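Local coordinates for transglutaminase-like domain-containing protein (Streptococcus suis, PDB 4XZ7) that is a homodimeric transglutaminase with antiphagocytic properties, regarded as a virulence factor, at residues H99-E104 against K120-L125; L105-N110 against A141-A146; V38-L41 against R46-T49. All coordinates share one frame; numbering follows the deposited sequence.

Contact 1 of 3, residues H99-E104 against K120-L125; sequences HNQMRE and KRIHAL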
# COMPACT_ATOMS: atom_id res chain seq x y z
N HIS B 99 -8.43 -33.46 -11.18
CA HIS B 99 -9.40 -33.54 -10.09
C HIS B 99 -8.69 -33.67 -8.75
O HIS B 99 -9.15 -33.13 -7.74
CB HIS B 99 -10.39 -34.68 -10.34
CG HIS B 99 -11.30 -34.40 -11.50
ND1 HIS B 99 -11.14 -34.99 -12.74
CD2 HIS B 99 -12.36 -33.56 -11.62
CE1 HIS B 99 -12.07 -34.54 -13.56
NE2 HIS B 99 -12.82 -33.67 -12.91
N ASN B 100 -7.54 -34.33 -8.72
CA ASN B 100 -6.71 -34.27 -7.53
C ASN B 100 -6.41 -32.82 -7.17
O ASN B 100 -6.51 -32.41 -6.01
CB ASN B 100 -5.40 -35.02 -7.74
CG ASN B 100 -5.61 -36.51 -7.90
OD1 ASN B 100 -6.59 -37.07 -7.41
ND2 ASN B 100 -4.68 -37.17 -8.59
N GLN B 101 -6.08 -32.03 -8.18
CA GLN B 101 -5.62 -30.67 -7.98
C GLN B 101 -6.72 -29.71 -7.47
O GLN B 101 -6.44 -28.77 -6.74
CB GLN B 101 -5.03 -30.15 -9.29
CG GLN B 101 -3.90 -29.19 -9.13
CD GLN B 101 -2.57 -29.89 -9.08
OE1 GLN B 101 -1.59 -29.34 -8.60
NE2 GLN B 101 -2.53 -31.11 -9.59
N MET B 102 -7.96 -29.97 -7.88
CA MET B 102 -9.09 -29.12 -7.52
C MET B 102 -9.91 -29.65 -6.33
O MET B 102 -10.99 -29.12 -6.03
CB MET B 102 -10.02 -28.94 -8.74
CG MET B 102 -9.35 -28.37 -9.97
SD MET B 102 -8.47 -26.84 -9.61
CE MET B 102 -9.81 -25.85 -8.98
N ARG B 103 -9.42 -30.68 -5.66
CA ARG B 103 -10.19 -31.30 -4.57
C ARG B 103 -10.44 -30.34 -3.41
O ARG B 103 -11.52 -30.31 -2.82
CB ARG B 103 -9.47 -32.55 -4.05
CG ARG B 103 -10.38 -33.47 -3.25
CD ARG B 103 -9.65 -34.72 -2.78
NE ARG B 103 -8.81 -35.29 -3.83
CZ ARG B 103 -9.26 -35.97 -4.88
NH1 ARG B 103 -8.40 -36.45 -5.78
NH2 ARG B 103 -10.56 -36.17 -5.05
N GLU B 104 -9.43 -29.56 -3.10
CA GLU B 104 -9.48 -28.64 -1.98
C GLU B 104 -9.08 -27.28 -2.52
O GLU B 104 -8.20 -27.20 -3.36
CB GLU B 104 -8.54 -29.12 -0.85
CG GLU B 104 -8.20 -28.10 0.24
CD GLU B 104 -7.47 -28.73 1.44
OE1 GLU B 104 -6.61 -28.06 2.06
OE2 GLU B 104 -7.76 -29.91 1.75
N LYS B 120 -2.24 -18.00 -9.40
CA LYS B 120 -1.81 -19.07 -10.28
C LYS B 120 -2.98 -19.64 -11.09
O LYS B 120 -4.15 -19.56 -10.67
CB LYS B 120 -1.14 -20.19 -9.48
CG LYS B 120 0.05 -19.70 -8.65
CD LYS B 120 0.94 -18.77 -9.48
CE LYS B 120 1.92 -17.98 -8.61
NZ LYS B 120 2.92 -18.86 -7.94
N ARG B 121 -2.67 -20.22 -12.24
CA ARG B 121 -3.69 -20.85 -13.07
C ARG B 121 -3.38 -22.33 -13.30
O ARG B 121 -2.24 -22.77 -13.12
CB ARG B 121 -3.83 -20.09 -14.41
CG ARG B 121 -4.36 -18.68 -14.23
CD ARG B 121 -4.33 -17.82 -15.49
NE ARG B 121 -4.34 -16.39 -15.12
CZ ARG B 121 -5.32 -15.56 -15.40
NH1 ARG B 121 -6.38 -15.99 -16.09
NH2 ARG B 121 -5.25 -14.30 -15.03
N ILE B 122 -4.40 -23.10 -13.66
CA ILE B 122 -4.21 -24.49 -14.06
C ILE B 122 -4.71 -24.60 -15.49
O ILE B 122 -5.67 -23.90 -15.88
CB ILE B 122 -4.95 -25.48 -13.11
CG1 ILE B 122 -4.82 -26.93 -13.59
CG2 ILE B 122 -6.43 -25.14 -12.96
CD1 ILE B 122 -5.13 -27.93 -12.49
N HIS B 123 -4.05 -25.43 -16.29
CA HIS B 123 -4.37 -25.57 -17.71
C HIS B 123 -4.48 -27.03 -18.11
O HIS B 123 -3.92 -27.91 -17.46
CB HIS B 123 -3.31 -24.89 -18.58
CG HIS B 123 -2.81 -23.58 -18.04
ND1 HIS B 123 -3.42 -22.37 -18.32
CD2 HIS B 123 -1.75 -23.29 -17.26
CE1 HIS B 123 -2.76 -21.40 -17.72
NE2 HIS B 123 -1.74 -21.94 -17.06
N ALA B 124 -5.19 -27.30 -19.19
CA ALA B 124 -5.37 -28.68 -19.60
C ALA B 124 -5.78 -28.74 -21.06
O ALA B 124 -6.43 -27.82 -21.56
CB ALA B 124 -6.39 -29.39 -18.71
N LEU B 125 -5.40 -29.83 -21.73
CA LEU B 125 -5.79 -30.03 -23.13
C LEU B 125 -7.21 -30.58 -23.26
O LEU B 125 -7.73 -30.75 -24.37
CB LEU B 125 -4.81 -30.96 -23.83
CG LEU B 125 -3.41 -30.35 -24.00
CD1 LEU B 125 -2.45 -31.41 -24.50
CD2 LEU B 125 -3.43 -29.15 -24.92

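Contact 2 of 3, residues L105-N110 against A141-A146; sequences LRFSGN and AGLGTA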
# COMPACT_ATOMS: atom_id res chain seq x y z
N LEU B 105 -9.76 -26.23 -2.07
CA LEU B 105 -9.35 -24.88 -2.43
C LEU B 105 -7.87 -24.71 -2.12
O LEU B 105 -7.40 -25.14 -1.07
CB LEU B 105 -10.16 -23.83 -1.67
CG LEU B 105 -11.65 -23.68 -1.89
CD1 LEU B 105 -12.06 -22.39 -1.20
CD2 LEU B 105 -12.01 -23.63 -3.37
N ARG B 106 -7.15 -24.08 -3.04
CA ARG B 106 -5.73 -23.79 -2.90
C ARG B 106 -5.53 -22.30 -2.64
O ARG B 106 -5.84 -21.48 -3.50
CB ARG B 106 -5.00 -24.20 -4.17
CG ARG B 106 -3.54 -23.83 -4.22
CD ARG B 106 -2.69 -25.07 -4.03
NE ARG B 106 -3.14 -26.18 -4.87
CZ ARG B 106 -2.46 -26.65 -5.92
NH1 ARG B 106 -1.30 -26.10 -6.27
NH2 ARG B 106 -2.95 -27.67 -6.62
N PHE B 107 -5.06 -21.95 -1.45
CA PHE B 107 -4.96 -20.54 -1.07
C PHE B 107 -3.61 -19.96 -1.47
O PHE B 107 -2.58 -20.62 -1.33
CB PHE B 107 -5.19 -20.36 0.45
CG PHE B 107 -6.64 -20.38 0.83
CD1 PHE B 107 -7.30 -21.59 1.02
CD2 PHE B 107 -7.34 -19.20 0.98
CE1 PHE B 107 -8.65 -21.62 1.35
CE2 PHE B 107 -8.67 -19.22 1.32
CZ PHE B 107 -9.34 -20.43 1.50
N SER B 108 -3.63 -18.72 -1.97
CA SER B 108 -2.46 -18.05 -2.51
C SER B 108 -1.25 -18.05 -1.56
O SER B 108 -0.14 -18.36 -1.97
CB SER B 108 -2.82 -16.60 -2.87
OG SER B 108 -1.76 -15.96 -3.55
N GLY B 109 -1.49 -17.72 -0.30
CA GLY B 109 -0.42 -17.66 0.68
C GLY B 109 0.30 -18.97 1.00
O GLY B 109 1.39 -18.96 1.59
N ASN B 110 -0.29 -20.11 0.63
CA ASN B 110 0.36 -21.39 0.92
C ASN B 110 1.23 -21.91 -0.24
O ASN B 110 1.74 -23.03 -0.19
CB ASN B 110 -0.68 -22.46 1.28
CG ASN B 110 -1.46 -22.13 2.54
OD1 ASN B 110 -2.64 -21.78 2.47
ND2 ASN B 110 -0.82 -22.24 3.71
N ALA B 141 -17.67 -15.99 -0.14
CA ALA B 141 -16.66 -16.05 0.93
C ALA B 141 -15.64 -14.92 0.81
O ALA B 141 -14.63 -14.91 1.51
CB ALA B 141 -15.94 -17.41 0.92
N GLY B 142 -15.90 -13.99 -0.10
CA GLY B 142 -14.99 -12.87 -0.32
C GLY B 142 -13.75 -13.18 -1.14
O GLY B 142 -12.79 -12.40 -1.16
N LEU B 143 -13.78 -14.32 -1.83
CA LEU B 143 -12.63 -14.79 -2.60
C LEU B 143 -12.85 -14.63 -4.10
O LEU B 143 -14.00 -14.53 -4.55
CB LEU B 143 -12.33 -16.25 -2.29
CG LEU B 143 -12.10 -16.64 -0.83
CD1 LEU B 143 -12.13 -18.18 -0.64
CD2 LEU B 143 -10.76 -16.05 -0.33
N GLY B 144 -11.76 -14.63 -4.85
CA GLY B 144 -11.79 -14.68 -6.30
C GLY B 144 -10.72 -15.62 -6.82
O GLY B 144 -9.88 -16.11 -6.05
N THR B 145 -10.72 -15.87 -8.12
CA THR B 145 -9.80 -16.83 -8.74
C THR B 145 -9.87 -16.55 -10.22
O THR B 145 -10.90 -16.08 -10.71
CB THR B 145 -10.17 -18.30 -8.42
OG1 THR B 145 -9.03 -19.14 -8.57
CG2 THR B 145 -11.25 -18.79 -9.37
N ALA B 146 -8.77 -16.77 -10.93
CA ALA B 146 -8.71 -16.34 -12.32
C ALA B 146 -9.86 -16.93 -13.13
O ALA B 146 -10.34 -18.05 -12.86
CB ALA B 146 -7.38 -16.71 -12.93

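Contact 3 of 3, residues V38-L41 against R46-T49; sequences VLKL and RLGT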
# COMPACT_ATOMS: atom_id res chain seq x y z
N VAL B 38 3.16 -13.27 -29.08
CA VAL B 38 3.27 -14.06 -27.86
C VAL B 38 1.94 -14.12 -27.13
O VAL B 38 1.35 -13.09 -26.80
CB VAL B 38 4.33 -13.51 -26.89
CG1 VAL B 38 4.40 -14.39 -25.65
CG2 VAL B 38 5.70 -13.42 -27.61
N LEU B 39 1.47 -15.35 -26.88
CA LEU B 39 0.24 -15.60 -26.14
C LEU B 39 0.59 -16.08 -24.76
O LEU B 39 1.46 -16.92 -24.60
CB LEU B 39 -0.63 -16.64 -26.84
CG LEU B 39 -1.09 -16.27 -28.25
CD1 LEU B 39 -1.79 -17.45 -28.92
CD2 LEU B 39 -1.99 -15.04 -28.19
N LYS B 40 -0.10 -15.55 -23.76
CA LYS B 40 0.06 -16.03 -22.40
C LYS B 40 -1.20 -16.77 -22.00
O LYS B 40 -2.31 -16.23 -22.12
CB LYS B 40 0.34 -14.88 -21.43
CG LYS B 40 0.52 -15.33 -19.99
CD LYS B 40 1.03 -14.21 -19.08
CE LYS B 40 1.25 -14.73 -17.65
NZ LYS B 40 1.78 -13.71 -16.70
N LEU B 41 -1.04 -18.00 -21.53
CA LEU B 41 -2.19 -18.82 -21.21
C LEU B 41 -2.97 -18.20 -20.07
O LEU B 41 -2.42 -17.91 -19.01
CB LEU B 41 -1.77 -20.23 -20.85
CG LEU B 41 -1.16 -21.09 -21.95
CD1 LEU B 41 -1.03 -22.54 -21.48
CD2 LEU B 41 -2.02 -20.99 -23.22
N ARG B 46 -2.77 -10.70 -26.63
CA ARG B 46 -1.37 -11.11 -26.78
C ARG B 46 -0.54 -10.47 -25.67
O ARG B 46 -0.74 -9.31 -25.34
CB ARG B 46 -0.80 -10.68 -28.14
CG ARG B 46 -1.37 -11.40 -29.37
CD ARG B 46 -1.07 -10.60 -30.66
NE ARG B 46 -2.31 -10.28 -31.38
CZ ARG B 46 -2.83 -9.07 -31.51
NH1 ARG B 46 -2.22 -8.02 -30.98
NH2 ARG B 46 -3.97 -8.89 -32.16
N LEU B 47 0.36 -11.24 -25.09
CA LEU B 47 1.38 -10.68 -24.20
C LEU B 47 2.36 -9.81 -24.99
O LEU B 47 2.84 -8.81 -24.48
CB LEU B 47 2.14 -11.79 -23.48
CG LEU B 47 3.19 -11.31 -22.48
CD1 LEU B 47 2.51 -10.57 -21.34
CD2 LEU B 47 3.98 -12.50 -21.97
N GLY B 48 2.64 -10.18 -26.24
CA GLY B 48 3.52 -9.41 -27.09
C GLY B 48 3.10 -9.48 -28.55
O GLY B 48 2.61 -10.51 -29.01
N THR B 49 3.27 -8.37 -29.27
CA THR B 49 3.00 -8.36 -30.69
C THR B 49 4.29 -7.98 -31.40
O THR B 49 4.93 -6.98 -31.04
CB THR B 49 1.88 -7.38 -31.08
OG1 THR B 49 2.37 -6.04 -31.03
CG2 THR B 49 0.72 -7.51 -30.14

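Contact 1 of 3, residues H99-E104 against K120-L125
Gln101, at the end of helix 95-101, meets Ile122 of strand 121-124 with the aliphatic root of its side chain. Its CG lies 3.8 Å from Ile122 CD1, and Gln101 CB is almost as near to the same methyl, at 3.9 Å. The two side chains cross obliquely. A bend at chi2 (90°) turns the Gln101 amide off the line of this approach, and its OE1 accepts a hydrogen bond from Arg106 NH2, so the amide oxygen has its partner while the methylene part rests on Ile122. Val90, on the neighbouring strand 90-91, touches both Gln101 and Ile122.

Met102 is the first residue to leave helical geometry. Its side chain leaves the backbone neither toward nor away from Ile122, but three successive turns of the same sense curl it round until SD stands 4.3 Å from Ile122 CG2. The Met102 side chain also packs on His161 and Leu163 of strand 157-167. Ile122 holds CG1 anti to its backbone N (chi1 176°), which sends CD1 out to Gln101 and leaves CG2 for Met102.

The two segments bury just 107 Å² between them. The chemistry is that of dispersion: across these segments a single isoleucine carries the contact, with Val90, His161 and Leu163 adding to the seat. The directional bonds of Gln101 and Ile122 run to Arg106 and to strand 157-167, none across the contact.

Contact 2 of 3, residues L105-N110 against A141-A146
Leu143 meets both Leu105 and Phe107, and the contacts across this pairing are all apolar. Its CD1 meets Leu105 CD1 methyl to methyl at 4.2 Å. The same branch reaches the far end of the Phe107 ring, with Leu143 CD1 4.1 Å from Phe107 CE2, and the second methyl, Leu143 CD2, is equally distant from that ring carbon. Phe107 and Leu143 cross at about a right angle, and both leucine methyls come to CE2 from the same side of the ring plane, CD1 obliquely. Phe107 reaches them with CG anti to the carbonyl carbon (chi1 -80°), which swings the ring end toward Leu143. Leu138 of helix 132-140 packs against both Leu105 and Leu143.

No hydrogen bond crosses the contact; backbone bonds run within 105-110, back to the preceding helix, and to strand 157-167. Asn110 N bonds to Phe107 O at 3.1 Å where the chain enters a 3-10 turn. Gly142, with positive phi, is the C-prime residue of a Schellman motif that ends helix 132-140, and Leu143 follows it straight into a strand. Arg106 and Ser108 bond to Val165, and Gly144 to Asp166, all on strand 157-167.

Aromatic and polar contacts with the second subunit complete the setting. The Phe107 ring meets Phe191 and Phe376 of that subunit, and Asn110 hydrogen-bonds to its Lys188 and Glu189.

The arrangement is that of a mixed sheet in which the weakly bonded strand 106-107 and strand 143-144 both pair with strand 157-167, parallel and antiparallel respectively, while Leu105 and Phe107 carry the apolar patch on to the second subunit.

Contact 3 of 3, residues V38-L41 against R46-T49
Val38 faces both Leu47 and Gly48, forming a classic beta bulge in the hairpin of strands 36-40 and 48-51. Val38 and Gly48 are an antiparallel hydrogen-bonded pair: Val38 N donates to Gly48 O at 2.8 Å, and Gly48 N returns a nearly straight bond to Val38 O at 3.2 Å (N-H...O 164°). The extra residue of the bulge adds a second donor to that carbonyl. Leu47 N lies 2.7 Å from Val38 O, but the bond is weak because its N-H points well off the oxygen (123°). Two amides thus converge on one oxygen.

Side chains fill in beside the backbone. Val38 and Leu47 lie side by side and point the same way, with Val38 CG1 4.1 Å from Leu47 CB. Lys40 brushes Leu47 through its CB, then extends away to a weak hydrogen bond between its NZ and Asn86 OD1.

Strand 79-86, which pairs in parallel with 36-40, supplies the next shell: Val84 touches Val38, Lys40 and Leu47, and backbone bonds join Leu39 to Ile82 and Val84. Helix 53-59, which follows the second strand, packs over the Val38-Leu47 pair, Phe59 on both and Leu56 on Val38.

Leu39 starts off away from the partner segment, yet its side chain slants across that of Arg46, and Leu39 CD2 comes within 3.9 Å of Arg46 CG.

In the fold
Contacts 1 and 2 both reach one mixed sheet, the first setting a helix end against strand 121-124 and the second joining two strands that both pair with 157-167. Contact 3 lies in a separate mixed sheet, about 22 Å from contact 1 between centres, and is the one held by backbone hydrogen bonds; the other two are purely apolar across their segments. Contact 2 is buried, with the second subunit beside it, whereas contacts 1 and 3 are partly buried. Arg121 packs on Ala146 to join contacts 1 and 2, while His123 packs on Leu41 to bring contacts 1 and 3 together. Contacts 2 and 3 do not touch.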